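Local coordinates for protein interpain A (Prevotella intermedia, PDB 3BB7) that is a bacterial cysteine protease of the C10 family, captured here as an inactive zymogen fragment and probably active in cleaving proteins once its propeptide is removed, at residues A[163-168]-A[176-181]. The protein carries 1 engineered substitution. Residues are numbered along the deposited sequence; the frame is centred on the assembly and turned at random.
Sequences WANMKD and EAEANA
N165 and M166 lie against the first turns of helix 176-192, where the loop from strand 150-154 passes alongside the helix it is about to enter, in the papain-like (clan CA) catalytic domain of the C10 peptidases and away from the annotated active-site positions. The close-packed part is built around A181. Its methyl group meets CB of N165 at 3.7 Å, and the carbonyl oxygen of N165 points at the helix backbone, where E178 CA makes a CA-H...O contact with N165 O at 3.2 Å. M166 starts out pointing away from the helix, but its chain bends at chi2 (-79°) and brings the thioether back: SD stands 4.0 Å from A181 CB, while CE comes within 3.2 Å of A181 O. Further along the same helix, V182, next to A181, and L185, a turn beyond it, also touch this methionine, and N126 of helix 116-128 and W94 close in on it as well.

Toward solvent the fit is looser and water does the joining. The amide of N165 and the carboxylate of E178 are turned 77° apart, and the two side chains cross at about a right angle. Each has its own tie to the nearby chain, N165 ND2 to D162 OD1 and E178 OE2 to the backbone N of T175. K167, its CG anti to the backbone N (chi1 -166°), runs past the glutamate so that CD lies 3.8 Å from E178 OE2; its ammonium group stops short of a direct salt bridge, with NZ 5.0 Å from E178 OE1. Two waters meet at E178 OE1: one also reaches N165 OD1, and the other accepts from K167 NZ and donates to E178 OE1 at 2.7 Å.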
loop_
_atom_site.group_PDB
_atom_site.type_symbol
_atom_site.label_atom_id
_atom_site.label_comp_id
_atom_site.label_asym_id
_atom_site.label_seq_id
_atom_site.Cartn_x
_atom_site.Cartn_y
_atom_site.Cartn_z
ATOM N N TRP A 163 -4.900 4.264 20.157
ATOM C CA TRP A 163 -4.918 5.263 19.074
ATOM C C TRP A 163 -4.240 6.583 19.432
ATOM O O TRP A 163 -3.588 7.193 18.592
ATOM C CB TRP A 163 -6.352 5.537 18.601
ATOM C CG TRP A 163 -7.061 4.278 18.176
ATOM C CD1 TRP A 163 -8.108 3.668 18.796
ATOM C CD2 TRP A 163 -6.679 3.411 17.098
ATOM N NE1 TRP A 163 -8.479 2.540 18.114
ATOM C CE2 TRP A 163 -7.590 2.335 17.081
ATOM C CE3 TRP A 163 -5.680 3.463 16.119
ATOM C CZ2 TRP A 163 -7.528 1.308 16.116
ATOM C CZ3 TRP A 163 -5.601 2.433 15.168
ATOM C CH2 TRP A 163 -6.508 1.353 15.187
ATOM N N ALA A 164 -4.379 7.004 20.686
ATOM C CA ALA A 164 -3.810 8.302 21.111
ATOM C C ALA A 164 -2.283 8.309 21.091
ATOM O O ALA A 164 -1.705 9.407 21.096
ATOM C CB ALA A 164 -4.333 8.696 22.511
ATOM N N ASN A 165 -1.643 7.127 21.067
ATOM C CA ASN A 165 -0.175 7.023 21.044
ATOM C C ASN A 165 0.378 6.587 19.689
ATOM O O ASN A 165 1.574 6.244 19.577
ATOM C CB ASN A 165 0.321 6.087 22.166
ATOM C CG ASN A 165 0.558 6.810 23.477
ATOM O OD1 ASN A 165 1.098 7.930 23.510
ATOM N ND2 ASN A 165 0.143 6.183 24.571
ATOM N N MET A 166 -0.460 6.635 18.650
ATOM C CA MET A 166 0.021 6.358 17.287
ATOM C C MET A 166 0.577 7.625 16.649
ATOM O O MET A 166 -0.160 8.465 16.164
ATOM C CB MET A 166 -1.100 5.801 16.400
ATOM C CG MET A 166 -1.870 4.685 16.978
ATOM S SD MET A 166 -0.999 3.146 16.834
ATOM C CE MET A 166 -2.242 2.009 17.535
ATOM N N LYS A 167 1.891 7.736 16.627
ATOM C CA LYS A 167 2.566 8.879 16.048
ATOM C C LYS A 167 2.514 8.812 14.526
ATOM O O LYS A 167 2.510 7.719 13.950
ATOM C CB LYS A 167 4.015 8.874 16.566
ATOM C CG LYS A 167 4.826 10.100 16.389
ATOM C CD LYS A 167 6.068 10.050 17.316
ATOM C CE LYS A 167 6.707 11.413 17.461
ATOM N NZ LYS A 167 5.835 12.559 17.109
ATOM N N ASP A 168 2.522 9.981 13.872
ATOM C CA ASP A 168 2.522 10.015 12.412
ATOM C C ASP A 168 3.842 9.454 11.875
ATOM O O ASP A 168 3.840 8.714 10.911
ATOM C CB ASP A 168 2.327 11.435 11.895
ATOM C CG ASP A 168 0.887 11.863 11.921
ATOM O OD1 ASP A 168 -0.020 10.990 12.044
ATOM O OD2 ASP A 168 0.674 13.094 11.801
ATOM N N GLU A 176 8.451 4.919 24.333
ATOM C CA GLU A 176 8.161 3.487 24.327
ATOM C C GLU A 176 6.673 3.226 24.174
ATOM O O GLU A 176 6.299 2.289 23.473
ATOM C CB GLU A 176 8.665 2.806 25.591
ATOM C CG GLU A 176 8.549 1.288 25.507
ATOM C CD GLU A 176 9.244 0.572 26.622
ATOM O OE1 GLU A 176 10.343 0.023 26.362
ATOM O OE2 GLU A 176 8.715 0.581 27.746
ATOM N N ALA A 177 5.832 4.039 24.816
ATOM C CA ALA A 177 4.382 3.841 24.672
ATOM C C ALA A 177 3.921 4.069 23.222
ATOM O O ALA A 177 3.047 3.358 22.715
ATOM C CB ALA A 177 3.600 4.736 25.629
ATOM N N GLU A 178 4.520 5.039 22.542
ATOM C CA GLU A 178 4.194 5.256 21.131
ATOM C C GLU A 178 4.671 4.076 20.261
ATOM O O GLU A 178 3.960 3.639 19.357
ATOM C CB GLU A 178 4.833 6.557 20.666
ATOM C CG GLU A 178 4.113 7.777 21.215
ATOM C CD GLU A 178 4.895 9.075 21.117
ATOM O OE1 GLU A 178 4.245 10.134 21.226
ATOM O OE2 GLU A 178 6.130 9.065 20.936
ATOM N N ALA A 179 5.872 3.560 20.539
ATOM C CA ALA A 179 6.392 2.390 19.829
ATOM C C ALA A 179 5.496 1.194 20.067
ATOM O O ALA A 179 5.138 0.497 19.122
ATOM C CB ALA A 179 7.780 2.101 20.294
ATOM N N ASN A 180 5.130 0.939 21.319
ATOM C CA ASN A 180 4.265 -0.205 21.604
ATOM C C ASN A 180 2.867 -0.099 20.976
ATOM O O ASN A 180 2.267 -1.098 20.567
ATOM C CB ASN A 180 4.193 -0.403 23.105
ATOM C CG ASN A 180 5.468 -1.020 23.651
ATOM O OD1 ASN A 180 6.193 -1.702 22.921
ATOM N ND2 ASN A 180 5.729 -0.811 24.920
ATOM N N ALA A 181 2.334 1.119 20.934
ATOM C CA ALA A 181 1.021 1.341 20.345
ATOM C C ALA A 181 1.011 0.874 18.921
ATOM O O ALA A 181 0.149 0.091 18.537
ATOM C CB ALA A 181 0.641 2.795 20.417
HETATM O O HOH W 1 1.537 10.238 21.464
HETATM O O HOH W 2 4.083 12.378 19.774
#